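Local coordinates for protein esterase (uncultured bacterium pCosCE1, PDB 7ATL) that hydrolyses carboxylic esters as a family VIII carboxylesterase with a beta-lactamase-like fold and also shows promiscuous acyltransferase activity, at residues I20-V30 against Y40-D48; K110-T118 against W313-V321. All coordinates share one frame; numbering follows the deposited sequence.

Contact 1. Residues I20-V30 against Y40-D48; sequences IDEGRIVGSVV and YANASGYAD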
loop_
_atom_site.group_PDB
_atom_site.type_symbol
_atom_site.label_atom_id
_atom_site.label_comp_id
_atom_site.label_asym_id
_atom_site.label_seq_id
_atom_site.Cartn_x
_atom_site.Cartn_y
_atom_site.Cartn_z
ATOM N N ILE A 20 -18.223 4.656 13.512
ATOM C CA ILE A 20 -18.566 3.417 14.261
ATOM C C ILE A 20 -20.086 3.323 14.465
ATOM O O ILE A 20 -20.663 2.317 14.026
ATOM C CB ILE A 20 -17.772 3.365 15.567
ATOM C CG1 ILE A 20 -16.297 3.096 15.251
ATOM C CG2 ILE A 20 -18.375 2.332 16.509
ATOM C CD1 ILE A 20 -15.329 3.671 16.238
ATOM N N ASP A 21 -20.712 4.339 15.067
ATOM C CA ASP A 21 -22.169 4.371 15.380
ATOM C C ASP A 21 -22.972 4.225 14.084
ATOM O O ASP A 21 -24.104 3.716 14.144
ATOM C CB ASP A 21 -22.606 5.673 16.067
ATOM C CG ASP A 21 -21.789 6.059 17.289
ATOM O OD1 ASP A 21 -21.110 5.152 17.871
ATOM O OD2 ASP A 21 -21.815 7.268 17.637
ATOM N N GLU A 22 -22.442 4.697 12.958
ATOM C CA GLU A 22 -23.141 4.554 11.654
ATOM C C GLU A 22 -22.902 3.139 11.080
ATOM O O GLU A 22 -23.479 2.853 10.011
ATOM C CB GLU A 22 -22.712 5.683 10.709
ATOM C CG GLU A 22 -23.223 7.053 11.133
ATOM C CD GLU A 22 -23.000 8.186 10.142
ATOM O OE1 GLU A 22 -22.662 7.902 8.965
ATOM O OE2 GLU A 22 -23.153 9.357 10.549
ATOM N N GLY A 23 -22.106 2.288 11.760
ATOM C CA GLY A 23 -21.643 0.961 11.284
ATOM C C GLY A 23 -20.923 1.030 9.933
ATOM O O GLY A 23 -21.104 0.107 9.104
ATOM N N ARG A 24 -20.154 2.100 9.692
ATOM C CA ARG A 24 -19.344 2.298 8.458
ATOM C C ARG A 24 -17.957 1.696 8.712
ATOM O O ARG A 24 -17.392 1.108 7.793
ATOM C CB ARG A 24 -19.266 3.784 8.092
ATOM C CG ARG A 24 -20.360 4.283 7.156
ATOM C CD ARG A 24 -20.553 5.793 7.291
ATOM N NE ARG A 24 -19.318 6.543 7.079
ATOM C CZ ARG A 24 -18.792 7.479 7.878
ATOM N NH1 ARG A 24 -19.381 7.873 8.995
ATOM N NH2 ARG A 24 -17.652 8.049 7.526
ATOM N N ILE A 25 -17.466 1.826 9.941
ATOM C CA ILE A 25 -16.152 1.329 10.435
ATOM C C ILE A 25 -16.419 0.497 11.690
ATOM O O ILE A 25 -17.278 0.890 12.500
ATOM C CB ILE A 25 -15.216 2.522 10.731
ATOM C CG1 ILE A 25 -14.950 3.333 9.465
ATOM C CG2 ILE A 25 -13.911 2.089 11.389
ATOM C CD1 ILE A 25 -14.341 2.516 8.331
ATOM N N VAL A 26 -15.694 -0.599 11.845
ATOM C CA VAL A 26 -15.788 -1.510 13.013
ATOM C C VAL A 26 -14.769 -1.056 14.060
ATOM O O VAL A 26 -15.138 -0.976 15.276
ATOM C CB VAL A 26 -15.563 -2.956 12.546
ATOM C CG1 VAL A 26 -15.419 -3.929 13.713
ATOM C CG2 VAL A 26 -16.681 -3.375 11.598
ATOM N N GLY A 27 -13.544 -0.790 13.602
ATOM C CA GLY A 27 -12.409 -0.318 14.419
ATOM C C GLY A 27 -11.345 0.361 13.568
ATOM O O GLY A 27 -11.238 0.071 12.348
ATOM N N SER A 28 -10.585 1.274 14.163
ATOM C CA SER A 28 -9.482 2.002 13.479
ATOM C C SER A 28 -8.412 2.361 14.499
ATOM O O SER A 28 -8.728 2.438 15.703
ATOM C CB SER A 28 -9.954 3.229 12.730
ATOM O OG SER A 28 -10.215 4.297 13.625
ATOM N N VAL A 29 -7.187 2.496 14.009
ATOM C CA VAL A 29 -6.072 3.199 14.691
ATOM C C VAL A 29 -5.643 4.351 13.786
ATOM O O VAL A 29 -5.299 4.070 12.638
ATOM C CB VAL A 29 -4.922 2.228 14.967
ATOM C CG1 VAL A 29 -3.752 2.940 15.628
ATOM C CG2 VAL A 29 -5.398 1.056 15.799
ATOM N N VAL A 30 -5.719 5.587 14.273
ATOM C CA VAL A 30 -5.360 6.830 13.529
ATOM C C VAL A 30 -4.241 7.568 14.280
ATOM O O VAL A 30 -4.440 7.893 15.456
ATOM C CB VAL A 30 -6.582 7.743 13.344
ATOM C CG1 VAL A 30 -6.176 9.085 12.766
ATOM C CG2 VAL A 30 -7.666 7.098 12.494
ATOM N N TYR A 40 -1.502 13.353 17.723
ATOM C CA TYR A 40 -2.756 12.586 17.958
ATOM C C TYR A 40 -2.519 11.087 17.705
ATOM O O TYR A 40 -1.941 10.738 16.660
ATOM C CB TYR A 40 -3.880 13.123 17.069
ATOM C CG TYR A 40 -5.177 12.363 17.167
ATOM C CD1 TYR A 40 -6.127 12.696 18.116
ATOM C CD2 TYR A 40 -5.465 11.298 16.319
ATOM C CE1 TYR A 40 -7.335 12.018 18.211
ATOM C CE2 TYR A 40 -6.664 10.595 16.406
ATOM C CZ TYR A 40 -7.605 10.959 17.360
ATOM O OH TYR A 40 -8.792 10.301 17.474
ATOM N N ALA A 41 -2.974 10.233 18.633
ATOM C CA ALA A 41 -2.902 8.752 18.556
ATOM C C ALA A 41 -4.169 8.149 19.159
ATOM O O ALA A 41 -4.383 8.365 20.348
ATOM C CB ALA A 41 -1.697 8.242 19.305
ATOM N N ASN A 42 -4.957 7.382 18.405
ATOM C CA ASN A 42 -6.230 6.854 18.956
ATOM C C ASN A 42 -6.652 5.540 18.300
ATOM O O ASN A 42 -6.789 5.510 17.076
ATOM C CB ASN A 42 -7.341 7.894 18.844
ATOM C CG ASN A 42 -8.478 7.572 19.781
ATOM O OD1 ASN A 42 -8.251 7.125 20.905
ATOM N ND2 ASN A 42 -9.696 7.757 19.309
ATOM N N ALA A 43 -6.906 4.520 19.126
ATOM C CA ALA A 43 -7.600 3.259 18.769
ATOM C C ALA A 43 -9.090 3.422 19.066
ATOM O O ALA A 43 -9.392 3.800 20.183
ATOM C CB ALA A 43 -7.009 2.130 19.571
ATOM N N SER A 44 -9.984 3.156 18.115
ATOM C CA SER A 44 -11.455 3.241 18.314
ATOM C C SER A 44 -12.105 1.897 17.966
ATOM O O SER A 44 -11.580 1.206 17.075
ATOM C CB SER A 44 -12.055 4.328 17.452
ATOM O OG SER A 44 -11.492 5.606 17.708
ATOM N N GLY A 45 -13.242 1.573 18.586
ATOM C CA GLY A 45 -14.058 0.399 18.229
ATOM C C GLY A 45 -13.322 -0.905 18.508
ATOM O O GLY A 45 -12.413 -0.917 19.359
ATOM N N TYR A 46 -13.652 -1.959 17.760
ATOM C CA TYR A 46 -13.204 -3.352 18.037
ATOM C C TYR A 46 -12.203 -3.852 16.979
ATOM O O TYR A 46 -12.355 -3.611 15.776
ATOM C CB TYR A 46 -14.420 -4.280 18.131
ATOM C CG TYR A 46 -15.433 -3.984 19.223
ATOM C CD1 TYR A 46 -15.113 -4.137 20.568
ATOM C CD2 TYR A 46 -16.741 -3.626 18.912
ATOM C CE1 TYR A 46 -16.041 -3.902 21.570
ATOM C CE2 TYR A 46 -17.682 -3.386 19.900
ATOM C CZ TYR A 46 -17.325 -3.523 21.230
ATOM O OH TYR A 46 -18.250 -3.313 22.204
ATOM N N ALA A 47 -11.174 -4.548 17.445
ATOM C CA ALA A 47 -10.310 -5.431 16.639
ATOM C C ALA A 47 -11.198 -6.544 16.092
ATOM O O ALA A 47 -11.116 -6.803 14.879
ATOM C CB ALA A 47 -9.194 -6.006 17.482
ATOM N N ASP A 48 -11.994 -7.153 16.987
ATOM C CA ASP A 48 -13.046 -8.162 16.690
ATOM C C ASP A 48 -14.357 -7.775 17.405
ATOM O O ASP A 48 -14.383 -7.786 18.645
ATOM C CB ASP A 48 -12.560 -9.560 17.081
ATOM C CG ASP A 48 -13.431 -10.652 16.480
ATOM O OD1 ASP A 48 -14.638 -10.721 16.821
ATOM O OD2 ASP A 48 -12.917 -11.390 15.639
HETATM O O HOH W 1 -9.479 5.728 15.878
#

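Contact 2. Residues K110-T118 against W313-V321; sequences KIRHLLSHT and WGFGFGGAV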
loop_
_atom_site.group_PDB
_atom_site.type_symbol
_atom_site.label_atom_id
_atom_site.label_comp_id
_atom_site.label_asym_id
_atom_site.label_seq_id
_atom_site.Cartn_x
_atom_site.Cartn_y
_atom_site.Cartn_z
ATOM N N LYS A 110 12.019 -1.057 -17.102
ATOM C CA LYS A 110 12.993 -0.414 -16.202
ATOM C C LYS A 110 12.420 -0.414 -14.791
ATOM O O LYS A 110 11.193 -0.355 -14.639
ATOM C CB LYS A 110 13.318 1.007 -16.658
ATOM C CG LYS A 110 14.201 1.118 -17.890
ATOM C CD LYS A 110 13.976 2.444 -18.592
ATOM C CE LYS A 110 15.178 2.914 -19.372
ATOM N NZ LYS A 110 15.393 4.369 -19.193
ATOM N N ILE A 111 13.319 -0.443 -13.807
ATOM C CA ILE A 111 12.991 -0.348 -12.358
ATOM C C ILE A 111 12.103 0.884 -12.148
ATOM O O ILE A 111 11.131 0.766 -11.400
ATOM C CB ILE A 111 14.282 -0.347 -11.513
ATOM C CG1 ILE A 111 15.126 -1.602 -11.753
ATOM C CG2 ILE A 111 13.975 -0.187 -10.039
ATOM C CD1 ILE A 111 14.407 -2.899 -11.448
ATOM N N ARG A 112 12.360 2.011 -12.800
ATOM C CA ARG A 112 11.532 3.227 -12.551
ATOM C C ARG A 112 10.090 2.972 -13.017
ATOM O O ARG A 112 9.148 3.652 -12.519
ATOM C CB ARG A 112 12.101 4.476 -13.239
ATOM C CG ARG A 112 12.269 4.344 -14.749
ATOM C CD ARG A 112 12.661 5.655 -15.393
ATOM N NE ARG A 112 14.057 5.980 -15.130
ATOM C CZ ARG A 112 14.499 6.893 -14.261
ATOM N NH1 ARG A 112 13.666 7.597 -13.512
ATOM N NH2 ARG A 112 15.798 7.067 -14.130
ATOM N N HIS A 113 9.919 2.078 -13.987
ATOM C CA HIS A 113 8.581 1.710 -14.487
ATOM C C HIS A 113 7.909 0.869 -13.397
ATOM O O HIS A 113 6.704 1.103 -13.117
ATOM C CB HIS A 113 8.642 1.003 -15.854
ATOM C CG HIS A 113 9.320 1.743 -16.960
ATOM N ND1 HIS A 113 10.139 1.091 -17.889
ATOM C CD2 HIS A 113 9.301 3.045 -17.329
ATOM C CE1 HIS A 113 10.587 1.959 -18.775
ATOM N NE2 HIS A 113 10.093 3.159 -18.458
ATOM N N LEU A 114 8.618 -0.087 -12.799
ATOM C CA LEU A 114 8.021 -0.862 -11.673
ATOM C C LEU A 114 7.546 0.101 -10.561
ATOM O O LEU A 114 6.425 -0.067 -10.069
ATOM C CB LEU A 114 9.011 -1.894 -11.121
ATOM C CG LEU A 114 9.379 -3.055 -12.039
ATOM C CD1 LEU A 114 10.252 -4.060 -11.305
ATOM C CD2 LEU A 114 8.135 -3.736 -12.585
ATOM N N LEU A 115 8.362 1.084 -10.180
ATOM C CA LEU A 115 8.107 1.968 -9.013
ATOM C C LEU A 115 6.857 2.836 -9.228
ATOM O O LEU A 115 6.246 3.232 -8.217
ATOM C CB LEU A 115 9.339 2.844 -8.789
ATOM C CG LEU A 115 10.588 2.095 -8.348
ATOM C CD1 LEU A 115 11.787 3.024 -8.301
ATOM C CD2 LEU A 115 10.376 1.451 -6.990
ATOM N N SER A 116 6.507 3.152 -10.477
ATOM C CA SER A 116 5.446 4.125 -10.832
ATOM C C SER A 116 4.318 3.417 -11.578
ATOM O O SER A 116 3.387 4.107 -12.032
ATOM C CB SER A 116 6.014 5.287 -11.627
ATOM O OG SER A 116 6.937 6.036 -10.842
ATOM N N HIS A 117 4.382 2.090 -11.698
ATOM C CA HIS A 117 3.294 1.263 -12.288
ATOM C C HIS A 117 3.078 1.640 -13.760
ATOM O O HIS A 117 1.919 1.734 -14.167
ATOM C CB HIS A 117 1.996 1.415 -11.468
ATOM C CG HIS A 117 2.069 0.824 -10.102
ATOM N ND1 HIS A 117 1.940 -0.527 -9.886
ATOM C CD2 HIS A 117 2.271 1.389 -8.890
ATOM C CE1 HIS A 117 2.057 -0.771 -8.593
ATOM N NE2 HIS A 117 2.270 0.387 -7.962
ATOM N N THR A 118 4.153 1.830 -14.517
ATOM C CA THR A 118 4.124 2.164 -15.961
ATOM C C THR A 118 4.746 1.006 -16.743
ATOM O O THR A 118 5.001 1.185 -17.944
ATOM C CB THR A 118 4.874 3.480 -16.239
ATOM O OG1 THR A 118 6.253 3.302 -15.896
ATOM C CG2 THR A 118 4.342 4.666 -15.466
ATOM N N TRP A 313 -3.949 14.357 -9.248
ATOM C CA TRP A 313 -3.001 13.380 -8.659
ATOM C C TRP A 313 -2.235 12.611 -9.755
ATOM O O TRP A 313 -2.874 11.990 -10.633
ATOM C CB TRP A 313 -3.803 12.437 -7.781
ATOM C CG TRP A 313 -4.350 13.012 -6.518
ATOM C CD1 TRP A 313 -5.623 13.451 -6.303
ATOM C CD2 TRP A 313 -3.689 13.045 -5.240
ATOM N NE1 TRP A 313 -5.790 13.793 -4.987
ATOM C CE2 TRP A 313 -4.625 13.536 -4.309
ATOM C CE3 TRP A 313 -2.410 12.705 -4.796
ATOM C CZ2 TRP A 313 -4.304 13.724 -2.969
ATOM C CZ3 TRP A 313 -2.102 12.865 -3.467
ATOM C CH2 TRP A 313 -3.038 13.366 -2.569
ATOM N N GLY A 314 -0.910 12.719 -9.733
ATOM C CA GLY A 314 0.022 11.912 -10.526
ATOM C C GLY A 314 0.503 10.744 -9.697
ATOM O O GLY A 314 -0.228 10.328 -8.794
ATOM N N PHE A 315 1.698 10.242 -9.974
ATOM C CA PHE A 315 2.317 9.151 -9.194
ATOM C C PHE A 315 3.832 9.321 -9.174
ATOM O O PHE A 315 4.447 9.726 -10.200
ATOM C CB PHE A 315 1.949 7.793 -9.778
ATOM C CG PHE A 315 1.941 6.691 -8.756
ATOM C CD1 PHE A 315 0.821 6.444 -7.992
ATOM C CD2 PHE A 315 3.058 5.904 -8.557
ATOM C CE1 PHE A 315 0.820 5.427 -7.055
ATOM C CE2 PHE A 315 3.045 4.873 -7.632
ATOM C CZ PHE A 315 1.937 4.653 -6.862
ATOM N N GLY A 316 4.408 9.003 -8.022
ATOM C CA GLY A 316 5.845 9.103 -7.751
ATOM C C GLY A 316 6.426 7.724 -7.605
ATOM O O GLY A 316 6.102 6.873 -8.464
ATOM N N PHE A 317 7.282 7.545 -6.595
ATOM C CA PHE A 317 7.782 6.247 -6.106
ATOM C C PHE A 317 7.232 6.048 -4.698
ATOM O O PHE A 317 7.706 6.767 -3.779
ATOM C CB PHE A 317 9.305 6.213 -6.097
ATOM C CG PHE A 317 9.999 6.523 -7.400
ATOM C CD1 PHE A 317 9.382 6.307 -8.623
ATOM C CD2 PHE A 317 11.305 6.998 -7.396
ATOM C CE1 PHE A 317 10.038 6.588 -9.813
ATOM C CE2 PHE A 317 11.965 7.257 -8.583
ATOM C CZ PHE A 317 11.329 7.051 -9.792
ATOM N N GLY A 318 6.240 5.158 -4.548
ATOM C CA GLY A 318 5.646 4.781 -3.249
ATOM C C GLY A 318 4.201 5.228 -3.067
ATOM O O GLY A 318 3.533 4.674 -2.195
ATOM N N GLY A 319 3.718 6.191 -3.851
ATOM C CA GLY A 319 2.292 6.576 -3.833
ATOM C C GLY A 319 1.987 7.686 -4.819
ATOM O O GLY A 319 2.850 7.994 -5.621
ATOM N N ALA A 320 0.781 8.240 -4.743
ATOM C CA ALA A 320 0.263 9.288 -5.646
ATOM C C ALA A 320 0.786 10.654 -5.179
ATOM O O ALA A 320 0.923 10.866 -3.942
ATOM C CB ALA A 320 -1.251 9.271 -5.676
ATOM N N VAL A 321 1.065 11.532 -6.145
ATOM C CA VAL A 321 1.630 12.881 -5.922
ATOM C C VAL A 321 0.547 13.874 -6.293
ATOM O O VAL A 321 0.051 13.775 -7.415
ATOM C CB VAL A 321 2.884 13.104 -6.778
ATOM C CG1 VAL A 321 3.315 14.576 -6.774
ATOM C CG2 VAL A 321 4.012 12.182 -6.343
HETATM O O HOH W 2 5.917 2.374 -5.834
#

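Contact 1. Residues I20-V30 against Y40-D48
S28 and S44 face each other as a hydrogen-bonded antiparallel pair, with S44 N donating to S28 O over 2.8 Å and S28 N returning a longer bond to S44 O. V30 and N42 repeat the exchange two residues on. At the corner end, next to the S28-S44 pair, G27 and G45 form a non-hydrogen-bonded pair with CA atoms 4.2 Å apart, the closest of the ladder. No side chain would fit here: G27 CA lies against Y46 O and G45 CA against V26 O. Glycine suits both places, and G45 also has positive phi. The ladder belongs to the hairpin of strands 27-34 and 37-44, the latter an outermost strand of the antiparallel sheet of this beta-lactamase-like fold. Beyond it, Y46 N bonds to V26 O as the chain turns. The face that carries S28, S44 and V30 is tight: one water lies 2.8 Å from S28 OG and 2.7 Å from S44 OG and donates to N42 O, so small hydroxyl residues share a solvent molecule; S28 OG also bonds Y372 of helix 372-381. I20, from the end of helix 3-21, rests CD1 against S44 CB at 3.6 Å. With CG anti to the backbone N (chi1 177°), Y40 lays its ring obliquely by V30, CE2 4.0 Å from V30 CG1. Packing is looser at partly exposed A41, N42 and A43, where A43 CB is 4.2 Å from V29 CG2.

Contact 2. Residues K110-T118 against W313-V321
S116 OG donates a hydrogen bond to G316 O at 2.7 Å, the one direct hydrogen bond between helix 111-116 and the turn linking strands 313-315 and 320-322. The donor sits above the carbonyl plane, 42° out of it, and the same hydroxyl lies at the edge of the F317 ring. L115 takes a face of that ring: its CD1 stands 3.9 Å from the centroid, only 6° off the normal, a CH-pi contact, while its CB packs 3.5 Å from F317 CD1. F315 points its edge at L115 O and offers a face to H117, whose CD2 edge arrives in an offset edge-to-face pair with planes at 80° and centroids 5.6 Å apart. G319 O lies over the centre of one F315 face, 3.3 Å above the plane. A water accepts a weak hydrogen bond from G318 N and donates to L115 O, bridging the two backbones. Further out, the Schellman motif that ends the helix, with H117 at positive phi, swings the imidazole toward F315; H117 ND1 then bonds S172, and its ring touches K68, lysine of a probable SxxK motif as in class C beta-lactamases. H301 stacks on F317. G316 has V321 CG2 close by where a side chain would begin, and G318 takes backbone angles that call for glycine. The join therefore rests on aromatic and aliphatic surfaces, with one hydroxyl and one water satisfying carbonyls inside a largely apolar interface.

Overall arrangement
Both contacts reach the same antiparallel sheet, at its two outermost strands: contact 1 pairs edge strand 37-44 with its neighbour 27-34, while contact 2 sets helix 111-116 against the turn after edge strand 313-315. They lie on opposite sides of the chain's centre, their centres about 31 Å apart and their nearest atoms about 16 Å apart. Contact 1 is local in sequence, partly buried and made chiefly of backbone hydrogen bonds. Contact 2 joins segments almost two hundred residues apart in the interior, and relies on rings, a leucine and a serine hydroxyl. Each includes one bridging water and glycines where the backbone comes close or turns sharply.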